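Autophagy-related protein 9 (PDB 7D0I) scrambles phospholipids between membrane leaflets as a homotrimer with a solvated central pore, supplying membrane for the growing autophagosome. Local coordinates at residues Q189-Y194 with L471-D476; K346-I351 with R466-L471; N480-A485 with T574-M579. The protein carries 1 engineered substitution. One frame throughout, in Å; residues are numbered along the deposited sequence.

Contact 1 (Q189-Y194 with L471-D476); sequences QVYTYY and LQHFFD. With LMN (Lauryl Maltose Neopentyl Glycol), chain G.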
# COMPACT_ATOMS: atom_id res chain seq x y z
N GLN A 189 22.70 36.06 3.73
CA GLN A 189 21.99 37.28 3.34
C GLN A 189 20.89 36.97 2.34
O GLN A 189 19.82 37.58 2.40
CB GLN A 189 22.97 38.29 2.76
CG GLN A 189 23.84 38.94 3.79
CD GLN A 189 24.85 39.87 3.17
OE1 GLN A 189 24.74 40.21 2.00
NE2 GLN A 189 25.83 40.29 3.96
N VAL A 190 21.13 36.05 1.42
CA VAL A 190 20.06 35.58 0.55
C VAL A 190 18.89 35.06 1.38
O VAL A 190 17.73 35.39 1.12
CB VAL A 190 20.59 34.49 -0.41
CG1 VAL A 190 19.45 33.75 -1.04
CG2 VAL A 190 21.45 35.11 -1.47
N TYR A 191 19.19 34.28 2.42
CA TYR A 191 18.13 33.70 3.22
C TYR A 191 17.39 34.75 4.02
O TYR A 191 16.16 34.70 4.13
CB TYR A 191 18.68 32.63 4.14
CG TYR A 191 17.61 32.00 4.98
CD1 TYR A 191 16.70 31.13 4.43
CD2 TYR A 191 17.50 32.29 6.32
CE1 TYR A 191 15.72 30.57 5.19
CE2 TYR A 191 16.52 31.74 7.09
CZ TYR A 191 15.64 30.88 6.51
OH TYR A 191 14.65 30.32 7.26
N THR A 192 18.10 35.71 4.61
CA THR A 192 17.40 36.73 5.39
C THR A 192 16.69 37.74 4.51
O THR A 192 15.78 38.42 4.99
CB THR A 192 18.35 37.45 6.32
OG1 THR A 192 19.31 38.18 5.56
CG2 THR A 192 19.06 36.47 7.20
N TYR A 193 17.07 37.86 3.25
CA TYR A 193 16.26 38.64 2.33
C TYR A 193 15.02 37.88 1.93
O TYR A 193 13.98 38.49 1.68
CB TYR A 193 17.07 39.02 1.09
CG TYR A 193 16.35 39.97 0.17
CD1 TYR A 193 16.43 41.33 0.36
CD2 TYR A 193 15.59 39.49 -0.88
CE1 TYR A 193 15.77 42.20 -0.47
CE2 TYR A 193 14.93 40.35 -1.71
CZ TYR A 193 15.02 41.70 -1.51
OH TYR A 193 14.36 42.56 -2.34
N TYR A 194 15.11 36.55 1.85
CA TYR A 194 13.91 35.76 1.60
C TYR A 194 12.93 35.85 2.76
O TYR A 194 11.75 36.15 2.57
CB TYR A 194 14.28 34.31 1.33
CG TYR A 194 13.10 33.40 1.46
CD1 TYR A 194 12.04 33.49 0.58
CD2 TYR A 194 13.05 32.45 2.46
CE1 TYR A 194 10.97 32.66 0.70
CE2 TYR A 194 11.97 31.62 2.58
CZ TYR A 194 10.94 31.73 1.70
OH TYR A 194 9.85 30.90 1.80
N LEU A 471 16.08 25.20 8.71
CA LEU A 471 16.09 26.64 8.57
C LEU A 471 14.96 27.25 9.39
O LEU A 471 13.99 26.59 9.73
CB LEU A 471 15.99 27.03 7.11
CG LEU A 471 17.25 26.74 6.30
CD1 LEU A 471 17.01 26.98 4.85
CD2 LEU A 471 18.38 27.61 6.77
N GLN A 472 15.11 28.54 9.70
CA GLN A 472 14.24 29.16 10.69
C GLN A 472 12.77 29.09 10.28
O GLN A 472 11.91 28.85 11.13
CB GLN A 472 14.65 30.61 10.91
CG GLN A 472 13.79 31.33 11.92
CD GLN A 472 14.12 30.94 13.33
OE1 GLN A 472 15.25 31.07 13.77
NE2 GLN A 472 13.12 30.48 14.06
N HIS A 473 12.46 29.31 9.01
CA HIS A 473 11.06 29.42 8.63
C HIS A 473 10.37 28.06 8.61
O HIS A 473 9.17 27.98 8.90
CB HIS A 473 10.92 30.12 7.29
CG HIS A 473 11.37 29.30 6.12
ND1 HIS A 473 12.70 29.14 5.80
CD2 HIS A 473 10.68 28.58 5.22
CE1 HIS A 473 12.80 28.37 4.74
NE2 HIS A 473 11.59 28.01 4.36
N PHE A 474 11.10 26.99 8.30
CA PHE A 474 10.52 25.66 8.44
C PHE A 474 10.17 25.36 9.88
O PHE A 474 9.11 24.80 10.19
CB PHE A 474 11.48 24.60 7.91
CG PHE A 474 11.74 24.68 6.44
CD1 PHE A 474 10.72 24.47 5.54
CD2 PHE A 474 13.00 24.93 5.97
CE1 PHE A 474 10.96 24.53 4.20
CE2 PHE A 474 13.24 24.99 4.62
CZ PHE A 474 12.22 24.79 3.74
N PHE A 475 11.08 25.72 10.79
CA PHE A 475 10.84 25.53 12.22
C PHE A 475 9.65 26.34 12.68
O PHE A 475 8.84 25.86 13.48
CB PHE A 475 12.10 25.92 12.98
CG PHE A 475 11.98 25.80 14.45
CD1 PHE A 475 11.82 24.58 15.04
CD2 PHE A 475 12.06 26.91 15.25
CE1 PHE A 475 11.73 24.47 16.39
CE2 PHE A 475 11.97 26.80 16.60
CZ PHE A 475 11.80 25.57 17.17
N ASP A 476 9.52 27.57 12.19
CA ASP A 476 8.39 28.40 12.56
C ASP A 476 7.08 27.81 12.06
O ASP A 476 6.08 27.81 12.78
CB ASP A 476 8.58 29.80 12.00
CG ASP A 476 9.55 30.62 12.81
OD1 ASP A 476 9.95 30.15 13.89
OD2 ASP A 476 9.90 31.73 12.37
C1 LMN G . 19.49 39.77 16.20
O1 LMN G . 20.03 40.92 16.54
C2 LMN G . 18.53 39.92 15.01
O2 LMN G . 19.23 40.53 13.93
C3 LMN G . 18.03 38.58 14.58
O3 LMN G . 17.09 38.78 13.46
C4 LMN G . 17.35 37.84 15.66
O4 LMN G . 17.20 36.42 15.21
C5 LMN G . 18.09 37.84 16.95
O5 LMN G . 18.63 39.17 17.34
C6 LMN G . 17.17 37.34 18.07
O6 LMN G . 15.84 37.71 17.79
CAA LMN G . 20.82 49.69 25.34
CAB LMN G . 23.91 45.27 25.94
OAI LMN G . 12.56 33.47 16.97
OAJ LMN G . 17.27 32.38 16.68
OAL LMN G . 25.19 35.95 13.53
OAN LMN G . 22.40 35.44 17.82
OAP LMN G . 23.89 37.45 17.74
OAQ LMN G . 12.34 34.31 13.84
OAR LMN G . 18.37 31.13 14.43
OAS LMN G . 13.82 35.72 11.96
OAT LMN G . 18.18 33.26 12.36
OAU LMN G . 16.84 35.22 12.94
OAV LMN G . 21.46 33.90 13.14
CAW LMN G . 20.61 49.37 23.84
CAX LMN G . 23.20 44.05 25.33
CAY LMN G . 20.16 47.90 23.70
CAZ LMN G . 24.24 42.92 25.16
CBA LMN G . 21.05 47.17 22.65
CBB LMN G . 24.45 42.62 23.65
CBC LMN G . 21.00 45.64 22.92
CBD LMN G . 25.88 42.04 23.47
CBE LMN G . 22.01 44.91 21.99
CBF LMN G . 26.34 42.19 22.00
CBG LMN G . 21.89 45.48 20.54
CBH LMN G . 25.14 41.88 21.06
CBI LMN G . 22.70 44.56 19.57
CBJ LMN G . 25.56 42.17 19.58
CBK LMN G . 21.77 43.41 19.04
CBL LMN G . 24.68 41.29 18.62
CBM LMN G . 13.26 34.65 16.67
CBN LMN G . 18.54 32.92 17.00
CBP LMN G . 24.20 35.44 14.40
CBQ LMN G . 22.28 42.95 17.63
CBR LMN G . 23.18 40.82 18.74
CBS LMN G . 20.79 40.85 17.75
CBT LMN G . 22.87 40.91 16.13
OBV LMN G . 23.60 39.67 16.24
OBX LMN G . 23.72 37.75 14.96
OBY LMN G . 15.50 34.93 15.76
OBZ LMN G . 20.42 33.90 15.81
OCB LMN G . 20.73 36.05 14.84
CCC LMN G . 14.13 34.42 15.47
CCD LMN G . 19.49 32.73 15.85
CCF LMN G . 23.10 36.45 14.56
CCH LMN G . 21.91 36.44 16.86
CCJ LMN G . 22.89 38.53 15.87
CCL LMN G . 22.62 37.73 17.12
CCM LMN G . 22.29 41.37 17.56
CCN LMN G . 13.50 35.07 14.24
CCO LMN G . 18.65 32.53 14.57
CCQ LMN G . 22.02 35.88 15.50
CCR LMN G . 15.87 36.12 14.96
CCS LMN G . 19.99 34.88 14.80
CCT LMN G . 14.47 35.12 13.12
CCU LMN G . 19.27 33.01 13.30
CCV LMN G . 15.69 35.91 13.45
CCW LMN G . 20.09 34.24 13.41
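With CG anti to the backbone N (chi1 -180°), Tyr191 reaches from helix 183-195 toward the start of helix 472-480, where His473, its CG between the backbone N and the carbonyl carbon (chi1 71°), presents ND1 to it. Tyr191 OH and His473 ND1 are hydrogen-bonded at 2.7 Å, and either could be the donor; the hydroxyl lies at the imidazole edge, in the ring plane. The two rings therefore meet rim to rim, neither over the other's face. Tyr194 makes the complementary approach: its CE2 edge points at the centre of one imidazole face, a T-shaped pair with centroids 5.3 Å apart and planes at 79°. Phe474 lies over the opposite imidazole face. Leu471, at the N-cap, sets CD2 over one face of the Tyr191 ring and brings CD1 to 3.8 Å from Tyr191 CE1. Gln472, bent at chi2, leads its amide away from this packing: OE1 accepts a hydrogen bond from LMN OAR at 3.2 Å, while NE2 donates to Asp476 OD1 at 3.2 Å, from above the carboxylate plane. Trp302 of helix 302-312 meets Tyr191, Tyr194 and His473, so the arrangement is an interhelical aromatic cluster beside a detergent-binding pocket.

Contact 2 (K346-I351 with R466-L471); sequences KDNYFI and REYNEL. With LMN (Lauryl Maltose Neopentyl Glycol), chain G.
The Tyr468 ring has Ile351 CG2 over one face, 4.2 Å from its centroid and 27° off the ring normal, a CH-pi contact; the backbone oxygen Asn348 O sits at the ring edge, near its plane. The amide planes of Asn348 and Asn469 stand 64° apart, and Asn348 uses both ends of its amide. Its OD1 accepts from Asn469 N at 3.1 Å, with an N-H...acceptor angle of 161° and the donor tilted only modestly from the carbonyl plane. Its ND2 donates to Asn469 OD1, which lies near the Asn348 amide plane; the modelled length of this bond is doubtfully short, and no weight rests on it. One side chain thus holds both backbone and side chain of the third residue of the type II turn from Glu467 to Glu470. An alanine at Asn348 would remove both groups, and Asn469 N and OD1 would probably be left without these mates, freeing the turn to shift against helix 345-355.

Just ahead of the turn, Arg466 CG lies 3.5 Å from Ile351 CD1. The Arg466 chain bends at chi2, bringing its guanidinium side-on to Glu470 O: NE at 3.0 Å and NH2 at 3.3 Å share that one acceptor, in its carbonyl plane. Such a double grip fixes the rotation of the guanidinium, whose edge faces LMN OAR at a loose 4.0 Å from NH2. Asp347 OD1 approaches the same OAR, so two segments border one sugar hydroxyl.

Around the contact, Asn469 rests on helix 336-343 and Arg466 on helix 472-480. Phe350 packs against helix 373-382, and Tyr349 OH is hydrogen-bonded to Thr640 of strand 640-643.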
# COMPACT_ATOMS: atom_id res chain seq x y z
N LYS A 346 26.69 28.12 12.34
CA LYS A 346 26.83 28.46 13.75
C LYS A 346 25.60 28.10 14.56
O LYS A 346 25.72 27.80 15.76
CB LYS A 346 27.09 29.95 13.91
CG LYS A 346 28.19 30.50 13.04
CD LYS A 346 28.42 31.95 13.37
CE LYS A 346 29.44 32.56 12.45
NZ LYS A 346 29.65 33.99 12.77
N ASP A 347 24.42 28.13 13.95
CA ASP A 347 23.22 27.72 14.67
C ASP A 347 23.27 26.26 15.04
O ASP A 347 22.71 25.86 16.06
CB ASP A 347 21.98 28.02 13.84
CG ASP A 347 21.71 29.50 13.71
OD1 ASP A 347 21.71 30.20 14.74
OD2 ASP A 347 21.52 29.96 12.57
N ASN A 348 23.93 25.43 14.23
CA ASN A 348 24.07 24.03 14.59
C ASN A 348 24.96 23.86 15.82
O ASN A 348 24.66 23.06 16.71
CB ASN A 348 24.62 23.24 13.42
CG ASN A 348 23.61 23.05 12.33
OD1 ASN A 348 22.42 23.10 12.57
ND2 ASN A 348 24.08 22.83 11.12
N TYR A 349 26.05 24.62 15.90
CA TYR A 349 26.86 24.59 17.10
C TYR A 349 26.09 25.09 18.30
O TYR A 349 26.28 24.59 19.41
CB TYR A 349 28.12 25.42 16.91
CG TYR A 349 29.20 24.73 16.12
CD1 TYR A 349 29.92 23.68 16.66
CD2 TYR A 349 29.50 25.13 14.84
CE1 TYR A 349 30.90 23.06 15.94
CE2 TYR A 349 30.48 24.52 14.12
CZ TYR A 349 31.18 23.48 14.67
OH TYR A 349 32.16 22.86 13.94
N PHE A 350 25.21 26.07 18.10
CA PHE A 350 24.41 26.57 19.21
C PHE A 350 23.42 25.52 19.69
O PHE A 350 23.26 25.30 20.90
CB PHE A 350 23.68 27.84 18.80
CG PHE A 350 23.08 28.60 19.94
CD1 PHE A 350 23.80 29.57 20.58
CD2 PHE A 350 21.80 28.34 20.36
CE1 PHE A 350 23.25 30.27 21.62
CE2 PHE A 350 21.25 29.03 21.40
CZ PHE A 350 21.98 29.99 22.03
N ILE A 351 22.72 24.87 18.76
CA ILE A 351 21.80 23.79 19.12
C ILE A 351 22.54 22.70 19.88
O ILE A 351 22.02 22.14 20.84
CB ILE A 351 21.12 23.23 17.86
CG1 ILE A 351 20.31 24.30 17.15
CG2 ILE A 351 20.22 22.09 18.22
CD1 ILE A 351 19.92 23.90 15.78
N ARG A 466 14.38 22.48 18.26
CA ARG A 466 15.02 22.77 16.99
C ARG A 466 15.88 21.61 16.55
O ARG A 466 16.58 20.99 17.36
CB ARG A 466 15.86 24.03 17.12
CG ARG A 466 16.46 24.52 15.84
CD ARG A 466 15.44 25.12 14.92
NE ARG A 466 16.05 25.87 13.84
CZ ARG A 466 16.40 27.14 13.94
NH1 ARG A 466 16.21 27.79 15.07
NH2 ARG A 466 16.96 27.76 12.92
N GLU A 467 15.82 21.30 15.27
CA GLU A 467 16.66 20.28 14.66
C GLU A 467 17.80 20.95 13.92
O GLU A 467 17.78 22.14 13.63
CB GLU A 467 15.85 19.42 13.70
CG GLU A 467 14.83 18.56 14.40
CD GLU A 467 13.95 17.82 13.45
OE1 GLU A 467 13.86 18.23 12.28
OE2 GLU A 467 13.34 16.81 13.87
N TYR A 468 18.82 20.16 13.61
CA TYR A 468 19.96 20.68 12.89
C TYR A 468 19.61 20.89 11.43
O TYR A 468 18.83 20.14 10.85
CB TYR A 468 21.15 19.74 13.02
CG TYR A 468 21.56 19.46 14.43
CD1 TYR A 468 21.08 18.36 15.10
CD2 TYR A 468 22.42 20.30 15.10
CE1 TYR A 468 21.46 18.10 16.38
CE2 TYR A 468 22.80 20.04 16.38
CZ TYR A 468 22.31 18.95 17.02
OH TYR A 468 22.68 18.68 18.31
N ASN A 469 20.18 21.93 10.85
CA ASN A 469 19.99 22.32 9.46
C ASN A 469 18.53 22.58 9.12
O ASN A 469 18.19 22.68 7.94
CB ASN A 469 20.57 21.28 8.50
CG ASN A 469 22.03 21.04 8.74
OD1 ASN A 469 22.74 21.94 9.17
ND2 ASN A 469 22.48 19.83 8.49
N GLU A 470 17.66 22.70 10.11
CA GLU A 470 16.28 23.10 9.89
C GLU A 470 16.23 24.61 9.89
O GLU A 470 16.34 25.24 10.94
CB GLU A 470 15.36 22.53 10.96
CG GLU A 470 14.01 23.17 10.98
CD GLU A 470 12.99 22.35 11.71
OE1 GLU A 470 12.17 21.70 11.03
OE2 GLU A 470 13.01 22.34 12.95
N LEU A 471 16.08 25.20 8.71
CA LEU A 471 16.09 26.64 8.57
C LEU A 471 14.96 27.25 9.39
O LEU A 471 13.99 26.59 9.73
CB LEU A 471 15.99 27.03 7.11
CG LEU A 471 17.25 26.74 6.30
CD1 LEU A 471 17.01 26.98 4.85
CD2 LEU A 471 18.38 27.61 6.77
C1 LMN G . 19.49 39.77 16.20
O1 LMN G . 20.03 40.92 16.54
C2 LMN G . 18.53 39.92 15.01
O2 LMN G . 19.23 40.53 13.93
C3 LMN G . 18.03 38.58 14.58
O3 LMN G . 17.09 38.78 13.46
C4 LMN G . 17.35 37.84 15.66
O4 LMN G . 17.20 36.42 15.21
C5 LMN G . 18.09 37.84 16.95
O5 LMN G . 18.63 39.17 17.34
C6 LMN G . 17.17 37.34 18.07
O6 LMN G . 15.84 37.71 17.79
CAA LMN G . 20.82 49.69 25.34
CAB LMN G . 23.91 45.27 25.94
OAI LMN G . 12.56 33.47 16.97
OAJ LMN G . 17.27 32.38 16.68
OAL LMN G . 25.19 35.95 13.53
OAN LMN G . 22.40 35.44 17.82
OAP LMN G . 23.89 37.45 17.74
OAQ LMN G . 12.34 34.31 13.84
OAR LMN G . 18.37 31.13 14.43
OAS LMN G . 13.82 35.72 11.96
OAT LMN G . 18.18 33.26 12.36
OAU LMN G . 16.84 35.22 12.94
OAV LMN G . 21.46 33.90 13.14
CAW LMN G . 20.61 49.37 23.84
CAX LMN G . 23.20 44.05 25.33
CAY LMN G . 20.16 47.90 23.70
CAZ LMN G . 24.24 42.92 25.16
CBA LMN G . 21.05 47.17 22.65
CBB LMN G . 24.45 42.62 23.65
CBC LMN G . 21.00 45.64 22.92
CBD LMN G . 25.88 42.04 23.47
CBE LMN G . 22.01 44.91 21.99
CBF LMN G . 26.34 42.19 22.00
CBG LMN G . 21.89 45.48 20.54
CBH LMN G . 25.14 41.88 21.06
CBI LMN G . 22.70 44.56 19.57
CBJ LMN G . 25.56 42.17 19.58
CBK LMN G . 21.77 43.41 19.04
CBL LMN G . 24.68 41.29 18.62
CBM LMN G . 13.26 34.65 16.67
CBN LMN G . 18.54 32.92 17.00
CBP LMN G . 24.20 35.44 14.40
CBQ LMN G . 22.28 42.95 17.63
CBR LMN G . 23.18 40.82 18.74
CBS LMN G . 20.79 40.85 17.75
CBT LMN G . 22.87 40.91 16.13
OBV LMN G . 23.60 39.67 16.24
OBX LMN G . 23.72 37.75 14.96
OBY LMN G . 15.50 34.93 15.76
OBZ LMN G . 20.42 33.90 15.81
OCB LMN G . 20.73 36.05 14.84
CCC LMN G . 14.13 34.42 15.47
CCD LMN G . 19.49 32.73 15.85
CCF LMN G . 23.10 36.45 14.56
CCH LMN G . 21.91 36.44 16.86
CCJ LMN G . 22.89 38.53 15.87
CCL LMN G . 22.62 37.73 17.12
CCM LMN G . 22.29 41.37 17.56
CCN LMN G . 13.50 35.07 14.24
CCO LMN G . 18.65 32.53 14.57
CCQ LMN G . 22.02 35.88 15.50
CCR LMN G . 15.87 36.12 14.96
CCS LMN G . 19.99 34.88 14.80
CCT LMN G . 14.47 35.12 13.12
CCU LMN G . 19.27 33.01 13.30
CCV LMN G . 15.69 35.91 13.45
CCW LMN G . 20.09 34.24 13.41

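Contact 3 (N480-A485 with T574-M579); sequences NDSYAA and TFTHYM
Asp481, the first residue to leave helical geometry after helix 472-480, meets Phe575 with its backbone rather than its carboxylate. Asp481 O lies over the centre of one face of the Phe575 ring; its distances to the ring carbons are fairly even, which is what a central position requires. From the side chain of Asp481, CB reaches Phe575 CE1 at 4.1 Å, while the carboxylate leads away from the other segment.

Ser482 has the closest backbone approach, its CA 5.6 Å from Phe575 CA. Its CB packs on Phe575 CB, and its CA lies over the same ring face as Asp481 O. Ser482 OG passes 3.8 Å from Thr576 CG2, but its polar partner is Tyr457 OH, to which it is hydrogen-bonded. Tyr483 closes a type I turn begun at Asn480, marked by a weak bond from Tyr483 N to Asn480 O, and opens helix 483-489. Two residues into that helix, Ala485 points its methyl toward helix 565-576 and comes obliquely to Phe575 CE2 at 4.2 Å, also touching Arg571 and Val572.

On the other side, Phe575 CG stands anti to its carbonyl carbon (chi1 -62°), which carries the ring out against the turn. The helix ends just beyond it: His577 takes a positive phi, and Thr576 OG1 accepts a weak bond from Tyr578 N. Arg478 NH1 is hydrogen-bonded to Phe575 O, and Val562 of a second subunit packs on Asn480 and Asp481.

Across the segments, 194 Å² is buried without a hydrogen bond. The join therefore rests on packing of Phe575 against Ser482, Ala485 and the Asp481 backbone, with no attraction claimed for the oxygen; polar ties near the helix end come from outside the two segments, among them Arg478 and Glu467, the latter to His577.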
# COMPACT_ATOMS: atom_id res chain seq x y z
N ASN A 480 4.27 26.68 14.75
CA ASN A 480 2.94 27.26 14.72
C ASN A 480 1.88 26.22 14.44
O ASN A 480 0.77 26.31 14.97
CB ASN A 480 2.87 28.37 13.67
CG ASN A 480 3.70 29.56 14.04
OD1 ASN A 480 3.93 29.84 15.21
ND2 ASN A 480 4.16 30.29 13.03
N ASP A 481 2.19 25.22 13.62
CA ASP A 481 1.24 24.15 13.37
C ASP A 481 1.11 23.19 14.54
O ASP A 481 0.47 22.15 14.39
CB ASP A 481 1.64 23.38 12.11
CG ASP A 481 1.17 24.06 10.84
OD1 ASP A 481 0.14 24.76 10.89
OD2 ASP A 481 1.82 23.89 9.80
N SER A 482 1.70 23.50 15.68
CA SER A 482 1.65 22.64 16.85
C SER A 482 0.89 23.24 18.01
O SER A 482 0.65 22.53 19.00
CB SER A 482 3.06 22.31 17.33
OG SER A 482 3.10 22.23 18.74
N TYR A 483 0.51 24.51 17.94
CA TYR A 483 -0.16 25.13 19.07
C TYR A 483 -1.57 24.60 19.25
O TYR A 483 -2.06 24.52 20.38
CB TYR A 483 -0.18 26.64 18.90
CG TYR A 483 1.12 27.31 19.26
CD1 TYR A 483 1.66 27.17 20.51
CD2 TYR A 483 1.79 28.07 18.34
CE1 TYR A 483 2.83 27.78 20.84
CE2 TYR A 483 2.97 28.68 18.66
CZ TYR A 483 3.49 28.53 19.91
OH TYR A 483 4.67 29.14 20.24
N ALA A 484 -2.24 24.23 18.16
CA ALA A 484 -3.55 23.60 18.29
C ALA A 484 -3.45 22.28 19.03
O ALA A 484 -4.21 22.01 19.97
CB ALA A 484 -4.16 23.39 16.91
N ALA A 485 -2.48 21.45 18.65
CA ALA A 485 -2.28 20.17 19.31
C ALA A 485 -1.89 20.37 20.77
O ALA A 485 -2.34 19.61 21.64
CB ALA A 485 -1.21 19.37 18.58
N THR A 574 4.20 14.67 17.08
CA THR A 574 4.39 14.64 15.63
C THR A 574 4.82 15.99 15.08
O THR A 574 5.28 16.06 13.94
CB THR A 574 3.13 14.19 14.91
OG1 THR A 574 2.04 15.05 15.28
CG2 THR A 574 2.80 12.77 15.28
N PHE A 575 4.66 17.06 15.85
CA PHE A 575 5.10 18.39 15.46
C PHE A 575 6.36 18.82 16.20
O PHE A 575 7.31 19.29 15.58
CB PHE A 575 4.01 19.43 15.73
CG PHE A 575 2.76 19.21 14.97
CD1 PHE A 575 2.66 19.58 13.65
CD2 PHE A 575 1.65 18.66 15.58
CE1 PHE A 575 1.50 19.38 12.96
CE2 PHE A 575 0.49 18.47 14.89
CZ PHE A 575 0.41 18.83 13.58
N THR A 576 6.39 18.68 17.52
CA THR A 576 7.57 19.13 18.25
C THR A 576 8.75 18.20 18.07
O THR A 576 9.89 18.62 18.30
CB THR A 576 7.26 19.28 19.73
OG1 THR A 576 7.01 18.00 20.30
CG2 THR A 576 6.05 20.15 19.92
N HIS A 577 8.52 16.95 17.68
CA HIS A 577 9.57 15.94 17.50
C HIS A 577 10.39 15.73 18.76
O HIS A 577 11.51 15.22 18.69
CB HIS A 577 10.51 16.30 16.34
CG HIS A 577 9.83 16.41 15.02
ND1 HIS A 577 10.41 17.03 13.93
CD2 HIS A 577 8.62 15.99 14.60
CE1 HIS A 577 9.59 16.98 12.91
NE2 HIS A 577 8.49 16.35 13.28
N TYR A 578 9.85 16.09 19.91
CA TYR A 578 10.60 16.05 21.16
C TYR A 578 9.87 15.16 22.15
O TYR A 578 8.85 15.56 22.71
CB TYR A 578 10.78 17.46 21.73
CG TYR A 578 11.31 17.49 23.13
CD1 TYR A 578 12.65 17.24 23.39
CD2 TYR A 578 10.49 17.77 24.20
CE1 TYR A 578 13.14 17.27 24.66
CE2 TYR A 578 10.98 17.80 25.48
CZ TYR A 578 12.30 17.55 25.70
OH TYR A 578 12.80 17.59 26.98
N MET A 579 10.41 13.97 22.37
CA MET A 579 9.91 13.04 23.39
C MET A 579 11.11 12.52 24.17
O MET A 579 11.84 11.66 23.67
CB MET A 579 9.13 11.90 22.76
CG MET A 579 8.75 10.79 23.74
SD MET A 579 7.53 9.65 23.06
CE MET A 579 8.26 9.27 21.48

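Contacts 1 and 2 lie about 12 Å apart, centre to centre, and share Leu471; both border the same bound LMN. Along the chain, contact 2 is nested inside the loop closed by contact 1, and contact 3 follows both in series. Segments 466-471, 471-476 and 480-485 form one nearly continuous run, through helix 472-480 into helix 483-489, so a single part of the chain meets helix 345-355, then helix 183-195, then the end of helix 565-576. Contact 3 is about 18 Å from contact 2 and 20 Å from contact 1; a probable hydrogen bond, Glu467 OE2 to His577 ND1, joins it to contact 2. The run thus connects a detergent pocket with a region touched by a second subunit.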